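Local coordinates for BH2331 protein (Bacillus halodurans, PDB 1VL5) that is a putative methyltransferase that probably transfers a methyl group from S-adenosylmethionine to a substrate not yet identified, at residues Glu145-Ala148 and Phe149-Phe152; Ile111-His114 and His115-Asn118; Val151-Asn154 and Tyr155-Glu159; Phe194-Glu197 and Asp198-Arg202. One frame throughout, in Å; residues are numbered along the deposited sequence.

Contact 1: Glu145-Ala148 and Phe149-Phe152; sequences ENDA and FDVF
Asn-146 and Phe-149 meet twice, once through a polar bond and once through a flat overlap. The bond is the helix cap: the side-chain oxygen OD1 of Asn-146 accepts from the backbone N of Phe-149 at 3.1 Å. The N-H points at it at 162°, the donor slightly tilted from the amide's carbonyl plane. With CG anti to its own backbone N (chi1 177°), Asn-146 turns the amide back over the first turn. The same placement brings the amide, OD1 foremost, over one face of the Phe-149 ring, the two planes 27° apart, with OD1 3.6 Å from CG of Phe-149. On the Phe-149 side, CG stands beside the backbone N, which brings the ring under the capping amide.

This is the classical N-cap of an Asn before helix 147-160, where the first N-H groups lack acceptors one turn back. From there the backbone provides for itself: Asp-150 N bonds to Asn-146 O at 2.9 Å, and Val-151 and Phe-152 follow on Asp-147 and Ala-148.

The charged groups form a third set. Asp-147 OD1 and Asp-150 OD2 come within 4.4 Å of each other, a like-charge pair whose repulsion Lys-169 probably relieves, its NZ making salt bridges to both. A water adds to the bridge, donating to Asp-150 OD2 at 2.7 Å and weakly to Asp-147 OD1. Arg-166 takes the other oxygen of Asp-150, OD1, which also accepts from Asn-154. Tyr-224 of helix 222-227 meets the rings of both Phe-149 and Phe-152 edge-to-face.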
loop_
_atom_site.group_PDB
_atom_site.type_symbol
_atom_site.label_atom_id
_atom_site.label_comp_id
_atom_site.label_asym_id
_atom_site.label_seq_id
_atom_site.Cartn_x
_atom_site.Cartn_y
_atom_site.Cartn_z
ATOM N N GLU A 145 1.766 -5.086 -16.576
ATOM C CA GLU A 145 1.301 -6.347 -17.063
ATOM C C GLU A 145 2.414 -7.054 -17.819
ATOM O O GLU A 145 2.514 -8.281 -17.774
ATOM C CB GLU A 145 0.088 -6.152 -17.953
ATOM C CG GLU A 145 -1.120 -5.639 -17.277
ATOM C CD GLU A 145 -1.636 -6.536 -16.160
ATOM O OE1 GLU A 145 -1.630 -7.792 -16.303
ATOM O OE2 GLU A 145 -2.041 -5.936 -15.137
ATOM N N ASN A 146 3.261 -6.283 -18.481
ATOM C CA ASN A 146 4.416 -6.837 -19.212
ATOM C C ASN A 146 5.365 -7.528 -18.212
ATOM O O ASN A 146 5.726 -6.919 -17.217
ATOM C CB ASN A 146 5.126 -5.705 -19.954
ATOM C CG ASN A 146 6.393 -6.181 -20.685
ATOM O OD1 ASN A 146 7.414 -6.541 -20.083
ATOM N ND2 ASN A 146 6.296 -6.221 -21.967
ATOM N N ASP A 147 5.689 -8.814 -18.426
ATOM C CA ASP A 147 6.416 -9.590 -17.418
ATOM C C ASP A 147 7.833 -9.137 -17.177
ATOM O O ASP A 147 8.307 -9.182 -16.023
ATOM C CB ASP A 147 6.418 -11.106 -17.720
ATOM C CG ASP A 147 5.046 -11.717 -17.623
ATOM O OD1 ASP A 147 4.361 -11.569 -16.564
ATOM O OD2 ASP A 147 4.613 -12.268 -18.629
ATOM N N ALA A 148 8.523 -8.741 -18.251
ATOM C CA ALA A 148 9.897 -8.276 -18.140
ATOM C C ALA A 148 9.964 -7.017 -17.302
ATOM O O ALA A 148 10.864 -6.894 -16.453
ATOM C CB ALA A 148 10.500 -8.010 -19.498
ATOM N N PHE A 149 9.009 -6.110 -17.518
ATOM C CA PHE A 149 8.936 -4.867 -16.746
ATOM C C PHE A 149 8.466 -5.053 -15.324
ATOM O O PHE A 149 8.880 -4.328 -14.389
ATOM C CB PHE A 149 8.095 -3.812 -17.500
ATOM C CG PHE A 149 8.671 -3.416 -18.853
ATOM C CD1 PHE A 149 10.043 -3.398 -19.067
ATOM C CD2 PHE A 149 7.840 -2.937 -19.865
ATOM C CE1 PHE A 149 10.574 -3.053 -20.295
ATOM C CE2 PHE A 149 8.359 -2.556 -21.105
ATOM C CZ PHE A 149 9.746 -2.576 -21.301
ATOM N N ASP A 150 7.552 -6.001 -15.153
ATOM C CA ASP A 150 7.131 -6.468 -13.848
ATOM C C ASP A 150 8.316 -6.968 -13.016
ATOM O O ASP A 150 8.573 -6.516 -11.903
ATOM C CB ASP A 150 6.106 -7.608 -14.063
ATOM C CG ASP A 150 5.629 -8.280 -12.769
ATOM O OD1 ASP A 150 6.120 -7.996 -11.680
ATOM O OD2 ASP A 150 4.769 -9.145 -12.860
ATOM N N VAL A 151 9.029 -7.935 -13.562
ATOM C CA VAL A 151 10.132 -8.549 -12.877
ATOM C C VAL A 151 11.233 -7.508 -12.535
ATOM O O VAL A 151 11.806 -7.507 -11.414
ATOM C CB VAL A 151 10.644 -9.755 -13.670
ATOM C CG1 VAL A 151 11.865 -10.409 -13.009
ATOM C CG2 VAL A 151 9.531 -10.833 -13.757
ATOM N N PHE A 152 11.480 -6.603 -13.464
ATOM C CA PHE A 152 12.509 -5.606 -13.323
ATOM C C PHE A 152 12.158 -4.610 -12.240
ATOM O O PHE A 152 13.001 -4.287 -11.400
ATOM C CB PHE A 152 12.698 -4.899 -14.689
ATOM C CG PHE A 152 13.614 -3.712 -14.641
ATOM C CD1 PHE A 152 14.991 -3.862 -14.652
ATOM C CD2 PHE A 152 13.108 -2.449 -14.576
ATOM C CE1 PHE A 152 15.803 -2.767 -14.601
ATOM C CE2 PHE A 152 13.927 -1.382 -14.506
ATOM C CZ PHE A 152 15.270 -1.532 -14.527
HETATM O O HOH W 1 5.027 -11.790 -13.300
#

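Contact 2: Ile111-His114 and His115-Asn118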
loop_
_atom_site.group_PDB
_atom_site.type_symbol
_atom_site.label_atom_id
_atom_site.label_comp_id
_atom_site.label_asym_id
_atom_site.label_seq_id
_atom_site.Cartn_x
_atom_site.Cartn_y
_atom_site.Cartn_z
ATOM N N ILE A 111 -0.102 1.240 1.035
ATOM C CA ILE A 111 1.352 1.092 0.816
ATOM C C ILE A 111 1.999 0.026 1.703
ATOM O O ILE A 111 3.081 0.230 2.245
ATOM C CB ILE A 111 2.138 2.466 0.885
ATOM C CG1 ILE A 111 2.009 3.106 2.262
ATOM C CG2 ILE A 111 1.637 3.469 -0.171
ATOM C CD1 ILE A 111 3.138 4.022 2.591
ATOM N N ALA A 112 1.304 -1.097 1.869
ATOM C CA ALA A 112 1.714 -2.106 2.819
ATOM C C ALA A 112 1.623 -3.496 2.248
ATOM O O ALA A 112 2.355 -4.370 2.683
ATOM C CB ALA A 112 0.854 -1.994 4.178
ATOM N N ALA A 113 0.713 -3.728 1.319
ATOM C CA ALA A 113 0.414 -5.091 0.906
ATOM C C ALA A 113 1.588 -5.760 0.177
ATOM O O ALA A 113 1.748 -7.013 0.163
ATOM C CB ALA A 113 -0.844 -5.122 0.028
ATOM N N HIS A 114 2.403 -4.929 -0.456
ATOM C CA HIS A 114 3.596 -5.424 -1.108
ATOM C C HIS A 114 4.650 -6.030 -0.145
ATOM O O HIS A 114 5.579 -6.675 -0.587
ATOM C CB HIS A 114 4.210 -4.313 -1.997
ATOM C CG HIS A 114 4.826 -3.196 -1.224
ATOM N ND1 HIS A 114 4.136 -2.055 -0.892
ATOM C CD2 HIS A 114 6.065 -3.042 -0.719
ATOM C CE1 HIS A 114 4.922 -1.255 -0.197
ATOM N NE2 HIS A 114 6.099 -1.830 -0.085
ATOM N N HIS A 115 4.483 -5.863 1.163
ATOM C CA HIS A 115 5.290 -6.568 2.176
ATOM C C HIS A 115 4.722 -7.927 2.641
ATOM O O HIS A 115 5.432 -8.779 3.211
ATOM C CB HIS A 115 5.419 -5.667 3.405
ATOM C CG HIS A 115 6.238 -4.433 3.170
ATOM N ND1 HIS A 115 7.583 -4.477 2.920
ATOM C CD2 HIS A 115 5.901 -3.125 3.173
ATOM C CE1 HIS A 115 8.048 -3.253 2.773
ATOM N NE2 HIS A 115 7.047 -2.412 2.925
ATOM N N PHE A 116 3.428 -8.128 2.436
ATOM C CA PHE A 116 2.761 -9.338 2.877
ATOM C C PHE A 116 3.258 -10.549 2.132
ATOM O O PHE A 116 3.281 -10.550 0.901
ATOM C CB PHE A 116 1.252 -9.219 2.610
ATOM C CG PHE A 116 0.558 -8.084 3.325
ATOM C CD1 PHE A 116 1.177 -7.338 4.312
ATOM C CD2 PHE A 116 -0.764 -7.775 2.975
ATOM C CE1 PHE A 116 0.470 -6.303 4.940
ATOM C CE2 PHE A 116 -1.459 -6.729 3.581
ATOM C CZ PHE A 116 -0.859 -6.020 4.568
ATOM N N PRO A 117 3.660 -11.596 2.847
ATOM C CA PRO A 117 4.116 -12.775 2.148
ATOM C C PRO A 117 2.985 -13.578 1.474
ATOM O O PRO A 117 3.217 -14.273 0.491
ATOM C CB PRO A 117 4.837 -13.580 3.256
ATOM C CG PRO A 117 4.272 -13.136 4.500
ATOM C CD PRO A 117 3.784 -11.745 4.308
ATOM N N ASN A 118 1.769 -13.481 1.979
ATOM C CA ASN A 118 0.631 -14.193 1.412
ATOM C C ASN A 118 -0.584 -13.302 1.277
ATOM O O ASN A 118 -1.556 -13.456 2.008
ATOM C CB ASN A 118 0.274 -15.365 2.307
ATOM C CG ASN A 118 1.428 -16.308 2.510
ATOM O OD1 ASN A 118 1.786 -17.061 1.597
ATOM N ND2 ASN A 118 1.989 -16.312 3.726
HETATM O O HOH W 2 2.864 -9.072 -1.244
HETATM O O HOH W 3 6.904 -0.200 1.972
#
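His-114 and His-115, neighbours in the chain, send their imidazoles out side by side and in the same direction. The planes are inclined at 41° with centroids 4.2 Å apart, and CD2 of His-114 sits over the centre of one face of the His-115 ring. Unlike chi1 values, 71° for His-114 and -68° for His-115, bring the two rings together on one side, both NE2 atoms near the same water. It lies 2.7 Å from NE2 of His-114; its approach to NE2 of His-115 is implausibly short and doubtful.

Phe-116 folds back over the preceding backbone. CA of Ala-113 makes a CH-pi contact with the Phe-116 ring, 3.7 Å from the centroid, while Ala-112 O lies over the same face and CB of Ala-113 touches CE2 of Phe-116 at 3.9 Å.

This fold-back is set by a short 3-10 turn, in which His-115 N bonds to Ala-112 O and Phe-116 N to Ala-113 O. A second water donates to the carbonyls of Ala-113 and Phe-116. The loop links strand 104-110 to helix 119-129 of the Rossmann-like methyltransferase domain.

Farther out, Asp-140 binds ND1 of His-114 and the carbonyl of Ser-163 binds ND1 of His-115, while Phe-122 meets the Phe-116 ring edge-to-face. The Ser-163 carbonyl needs a donor, so ND1 of His-115 is probably the protonated nitrogen; the two ND1 bonds should fix the rotation of both imidazoles.

Contact 3: Val151-Asn154 and Tyr155-Glu159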
loop_
_atom_site.group_PDB
_atom_site.type_symbol
_atom_site.label_atom_id
_atom_site.label_comp_id
_atom_site.label_asym_id
_atom_site.label_seq_id
_atom_site.Cartn_x
_atom_site.Cartn_y
_atom_site.Cartn_z
ATOM N N VAL A 151 9.029 -7.935 -13.562
ATOM C CA VAL A 151 10.132 -8.549 -12.877
ATOM C C VAL A 151 11.233 -7.508 -12.535
ATOM O O VAL A 151 11.806 -7.507 -11.414
ATOM C CB VAL A 151 10.644 -9.755 -13.670
ATOM C CG1 VAL A 151 11.865 -10.409 -13.009
ATOM C CG2 VAL A 151 9.531 -10.833 -13.757
ATOM N N PHE A 152 11.480 -6.603 -13.464
ATOM C CA PHE A 152 12.509 -5.606 -13.323
ATOM C C PHE A 152 12.158 -4.610 -12.240
ATOM O O PHE A 152 13.001 -4.287 -11.400
ATOM C CB PHE A 152 12.698 -4.899 -14.689
ATOM C CG PHE A 152 13.614 -3.712 -14.641
ATOM C CD1 PHE A 152 14.991 -3.862 -14.652
ATOM C CD2 PHE A 152 13.108 -2.449 -14.576
ATOM C CE1 PHE A 152 15.803 -2.767 -14.601
ATOM C CE2 PHE A 152 13.927 -1.382 -14.506
ATOM C CZ PHE A 152 15.270 -1.532 -14.527
ATOM N N TYR A 153 10.910 -4.124 -12.278
ATOM C CA TYR A 153 10.397 -3.147 -11.327
ATOM C C TYR A 153 10.513 -3.753 -9.945
ATOM O O TYR A 153 11.036 -3.142 -9.042
ATOM C CB TYR A 153 8.923 -2.763 -11.635
ATOM C CG TYR A 153 8.329 -1.919 -10.552
ATOM C CD1 TYR A 153 8.765 -0.621 -10.358
ATOM C CD2 TYR A 153 7.361 -2.432 -9.663
ATOM C CE1 TYR A 153 8.245 0.178 -9.304
ATOM C CE2 TYR A 153 6.859 -1.624 -8.575
ATOM C CZ TYR A 153 7.310 -0.344 -8.419
ATOM O OH TYR A 153 6.834 0.465 -7.374
ATOM N N ASN A 154 10.055 -4.988 -9.793
ATOM C CA ASN A 154 10.082 -5.629 -8.514
ATOM C C ASN A 154 11.532 -5.925 -8.031
ATOM O O ASN A 154 11.827 -5.789 -6.835
ATOM C CB ASN A 154 9.241 -6.903 -8.545
ATOM C CG ASN A 154 7.807 -6.639 -8.194
ATOM O OD1 ASN A 154 7.526 -6.206 -7.079
ATOM N ND2 ASN A 154 6.893 -6.819 -9.157
ATOM N N TYR A 155 12.411 -6.340 -8.942
ATOM C CA TYR A 155 13.830 -6.579 -8.565
ATOM C C TYR A 155 14.454 -5.294 -7.989
ATOM O O TYR A 155 15.095 -5.274 -6.927
ATOM C CB TYR A 155 14.646 -7.074 -9.771
ATOM C CG TYR A 155 16.131 -7.165 -9.476
ATOM C CD1 TYR A 155 16.691 -8.325 -8.979
ATOM C CD2 TYR A 155 16.961 -6.062 -9.673
ATOM C CE1 TYR A 155 18.074 -8.381 -8.679
ATOM C CE2 TYR A 155 18.324 -6.104 -9.379
ATOM C CZ TYR A 155 18.891 -7.252 -8.878
ATOM O OH TYR A 155 20.289 -7.241 -8.612
ATOM N N VAL A 156 14.200 -4.194 -8.664
ATOM C CA VAL A 156 14.660 -2.883 -8.219
ATOM C C VAL A 156 14.101 -2.456 -6.855
ATOM O O VAL A 156 14.830 -1.922 -5.987
ATOM C CB VAL A 156 14.338 -1.842 -9.321
ATOM C CG1 VAL A 156 14.603 -0.461 -8.847
ATOM C CG2 VAL A 156 15.187 -2.166 -10.624
ATOM N N GLU A 157 12.804 -2.678 -6.650
ATOM C CA GLU A 157 12.171 -2.381 -5.368
ATOM C C GLU A 157 12.814 -3.148 -4.206
ATOM O O GLU A 157 13.018 -2.600 -3.088
ATOM C CB GLU A 157 10.699 -2.767 -5.442
ATOM C CG GLU A 157 9.875 -1.867 -6.269
ATOM C CD GLU A 157 9.851 -0.468 -5.712
ATOM O OE1 GLU A 157 9.534 -0.277 -4.524
ATOM O OE2 GLU A 157 10.162 0.446 -6.485
ATOM N N LYS A 158 13.110 -4.415 -4.470
ATOM C CA LYS A 158 13.706 -5.261 -3.457
ATOM C C LYS A 158 15.180 -4.980 -3.148
ATOM O O LYS A 158 15.621 -5.141 -2.017
ATOM C CB LYS A 158 13.520 -6.717 -3.749
ATOM C CG LYS A 158 13.566 -7.566 -2.454
ATOM C CD LYS A 158 12.970 -8.947 -2.741
ATOM C CE LYS A 158 13.274 -9.951 -1.643
ATOM N NZ LYS A 158 13.696 -9.281 -0.385
ATOM N N GLU A 159 15.938 -4.574 -4.148
ATOM C CA GLU A 159 17.301 -4.114 -3.875
ATOM C C GLU A 159 17.308 -2.943 -2.943
ATOM O O GLU A 159 18.135 -2.848 -2.092
ATOM C CB GLU A 159 18.003 -3.743 -5.163
ATOM C CG GLU A 159 18.379 -4.925 -5.971
ATOM C CD GLU A 159 19.255 -5.925 -5.239
ATOM O OE1 GLU A 159 20.389 -5.611 -4.821
ATOM O OE2 GLU A 159 18.771 -7.052 -5.096
#
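Tyr-153 spreads one face of its ring beneath the bent side chain of Glu-157, one turn farther along the helix. CG of Glu-157 makes a CH-pi contact there, 3.9 Å from the ring centroid and 19° off the normal, displaced from the centre toward the rim. Beyond CG the chain bends at chi2 (-63°), which carries the carboxylate on across the ring instead of away from it. Its plane is 27° from that of the ring, and OE2 of Glu-157 reaches CE1 of Tyr-153 at 3.4 Å.

Val-156 treats Phe-152 in a similar way, with a methyl in place of a methylene. CG2 of Val-156 stands over one face of the Phe-152 ring, 4.0 Å from the centroid, again offset toward the rim. This branch lies beside the backbone N of Val-156, with CG1 taking the position anti to N, which turns it toward the N-terminal end of the helix, over the ring. CG2 of Val-156 also passes 3.1 Å from the carbonyl O of Phe-152.

Asn-154 works outward from the helix: its OD1 accepts from His-164 NE2 and Ala-167 N, tying the helix to the loop that follows it. Val-156 also packs on Phe-216 of helix 207-218.

Backbone bonds from Val-156, Glu-157 and Lys-158 to the carbonyls four residues back complete the regular frame. Tyr-155 N joins them with a bond of 2.8 Å to Val-151 O. Aromatic residues paired at i and i+4 with an aliphatic carbon over the ring face are an arrangement characteristic of an alpha helix, here from the middle of helix 147-160 to near its end.

Contact 4: Phe194-Glu197 and Asp198-Arg202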
loop_
_atom_site.group_PDB
_atom_site.type_symbol
_atom_site.label_atom_id
_atom_site.label_comp_id
_atom_site.label_asym_id
_atom_site.label_seq_id
_atom_site.Cartn_x
_atom_site.Cartn_y
_atom_site.Cartn_z
ATOM N N PHE A 194 10.003 9.199 -8.820
ATOM C CA PHE A 194 10.898 9.008 -7.691
ATOM C C PHE A 194 12.246 9.610 -7.991
ATOM O O PHE A 194 12.794 9.391 -9.052
ATOM C CB PHE A 194 11.034 7.514 -7.426
ATOM C CG PHE A 194 9.747 6.895 -7.035
ATOM C CD1 PHE A 194 9.276 7.028 -5.737
ATOM C CD2 PHE A 194 8.960 6.255 -7.973
ATOM C CE1 PHE A 194 8.047 6.479 -5.367
ATOM C CE2 PHE A 194 7.747 5.688 -7.615
ATOM C CZ PHE A 194 7.291 5.798 -6.315
ATOM N N ILE A 195 12.760 10.387 -7.040
ATOM C CA ILE A 195 14.096 10.917 -7.069
ATOM C C ILE A 195 15.019 9.836 -6.463
ATOM O O ILE A 195 14.942 9.547 -5.298
ATOM C CB ILE A 195 14.174 12.237 -6.293
ATOM C CG1 ILE A 195 13.152 13.233 -6.818
ATOM C CG2 ILE A 195 15.534 12.821 -6.389
ATOM C CD1 ILE A 195 13.263 13.520 -8.288
ATOM N N PHE A 196 15.857 9.217 -7.286
ATOM C CA PHE A 196 16.581 8.013 -6.904
ATOM C C PHE A 196 17.346 8.105 -5.632
ATOM O O PHE A 196 17.312 7.193 -4.822
ATOM C CB PHE A 196 17.534 7.610 -8.023
ATOM C CG PHE A 196 18.313 6.330 -7.757
ATOM C CD1 PHE A 196 17.758 5.094 -8.030
ATOM C CD2 PHE A 196 19.611 6.388 -7.341
ATOM C CE1 PHE A 196 18.477 3.929 -7.818
ATOM C CE2 PHE A 196 20.357 5.203 -7.114
ATOM C CZ PHE A 196 19.776 3.985 -7.384
ATOM N N GLU A 197 18.023 9.225 -5.416
ATOM C CA GLU A 197 18.858 9.404 -4.228
ATOM C C GLU A 197 18.019 9.497 -2.977
ATOM O O GLU A 197 18.357 8.909 -1.951
ATOM C CB GLU A 197 19.762 10.656 -4.359
ATOM C CG GLU A 197 21.052 10.557 -3.561
ATOM C CD GLU A 197 22.007 9.454 -4.059
ATOM O OE1 GLU A 197 21.933 9.020 -5.256
ATOM O OE2 GLU A 197 22.859 9.058 -3.237
ATOM N N ASP A 198 16.936 10.246 -3.065
ATOM C CA ASP A 198 16.032 10.464 -1.929
ATOM C C ASP A 198 15.301 9.171 -1.562
ATOM O O ASP A 198 15.152 8.845 -0.397
ATOM C CB ASP A 198 14.977 11.537 -2.273
ATOM C CG ASP A 198 15.582 12.921 -2.578
ATOM O OD1 ASP A 198 16.735 13.198 -2.204
ATOM O OD2 ASP A 198 14.871 13.754 -3.187
ATOM N N TRP A 199 14.796 8.496 -2.585
ATOM C CA TRP A 199 14.104 7.219 -2.481
ATOM C C TRP A 199 14.991 6.201 -1.812
ATOM O O TRP A 199 14.552 5.481 -0.945
ATOM C CB TRP A 199 13.708 6.786 -3.891
ATOM C CG TRP A 199 13.044 5.465 -4.048
ATOM C CD1 TRP A 199 11.778 5.117 -3.657
ATOM C CD2 TRP A 199 13.584 4.324 -4.704
ATOM N NE1 TRP A 199 11.508 3.836 -4.020
ATOM C CE2 TRP A 199 12.599 3.310 -4.648
ATOM C CE3 TRP A 199 14.811 4.051 -5.314
ATOM C CZ2 TRP A 199 12.788 2.059 -5.210
ATOM C CZ3 TRP A 199 15.017 2.803 -5.850
ATOM C CH2 TRP A 199 14.002 1.810 -5.784
ATOM N N CYS A 200 16.257 6.181 -2.193
ATOM C CA CYS A 200 17.240 5.266 -1.605
ATOM C C CYS A 200 17.547 5.621 -0.180
ATOM O O CYS A 200 17.695 4.735 0.649
ATOM C CB CYS A 200 18.550 5.250 -2.419
ATOM S SG CYS A 200 18.443 4.241 -3.913
ATOM N N ASP A 201 17.697 6.917 0.085
ATOM C CA ASP A 201 18.062 7.384 1.373
ATOM C C ASP A 201 16.979 7.192 2.432
ATOM O O ASP A 201 17.288 7.105 3.600
ATOM C CB ASP A 201 18.495 8.846 1.313
ATOM C CG ASP A 201 19.892 9.035 0.712
ATOM O OD1 ASP A 201 20.634 8.060 0.406
ATOM O OD2 ASP A 201 20.242 10.196 0.503
ATOM N N ARG A 202 15.725 7.115 2.019
ATOM C CA ARG A 202 14.624 6.767 2.914
ATOM C C ARG A 202 14.771 5.365 3.471
ATOM O O ARG A 202 14.360 5.122 4.597
ATOM C CB ARG A 202 13.277 6.916 2.214
ATOM C CG ARG A 202 12.947 8.383 1.850
ATOM C CD ARG A 202 11.461 8.617 1.555
ATOM N NE ARG A 202 10.978 7.983 0.319
ATOM C CZ ARG A 202 11.050 8.494 -0.918
ATOM N NH1 ARG A 202 11.639 9.663 -1.162
ATOM N NH2 ARG A 202 10.541 7.808 -1.936
HETATM O O HOH W 4 11.389 10.281 -4.211
#
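Trp-199 leaves the first turn of helix 196-202 with its CB 3.3 Å from the carbonyl O of Ile-195, the same oxygen that takes the Trp-199 N-H in an almost straight bond (174°). Strand 183-195 runs directly into this helix, Ile-195 at the N-cap position. CG of Trp-199 lies anti to the backbone N (chi1 177°), which sends the indole back toward the strand. CD1, on its five-membered ring, meets CD1 of Phe-194 at 3.8 Å, the ring planes 50° apart. On the six-membered ring, CE3 has Phe-196 O at the indole edge, with CD1 of Phe-196 close by, and CZ3 of Trp-199 touches CE1 of Phe-196 at 4.1 Å. Outside this segment pair, Arg-160 makes a cation-pi contact with the indole, and Phe-240 meets it edge-to-face.

Phe-196 is met over one face by the sulfur of Cys-200, 3.8 Å from the ring centroid. The guanidinium of Arg-202 turns back to strand 183-195, its NH2 at the edge of the Phe-194 ring, and a water links its NH1 to Ile-195 N.

Glu-197 OE2 and Asp-201 OD1 stand 4.4 Å apart, and Lys-210 forms salt bridges to both. This shared cation should offset the repulsion between the two carboxylates, while Arg-236 takes the other oxygen of Glu-197.

In the fold
All four contacts are local, so each closes a turn of a few residues and they follow one another in the chain without enclosing each other. Contact 2 comes first, in the loop after strand 104-110, on the Rossmann-like side of the molecule, its centre about 7 Å from the centre of the chain. Contact 1 starts helix 147-160 and contact 3 carries it on, the two sharing Val-151 and Phe-152. Contact 4 makes the passage from strand 183-195 into helix 196-202. Contacts 3 and 4 touch, Glu-157 OE2 lying 3.3 Å from Trp-199 CZ2, which joins the two helices. The loop after helix 147-160 reaches contacts 1, 2 and 3 through Arg-166.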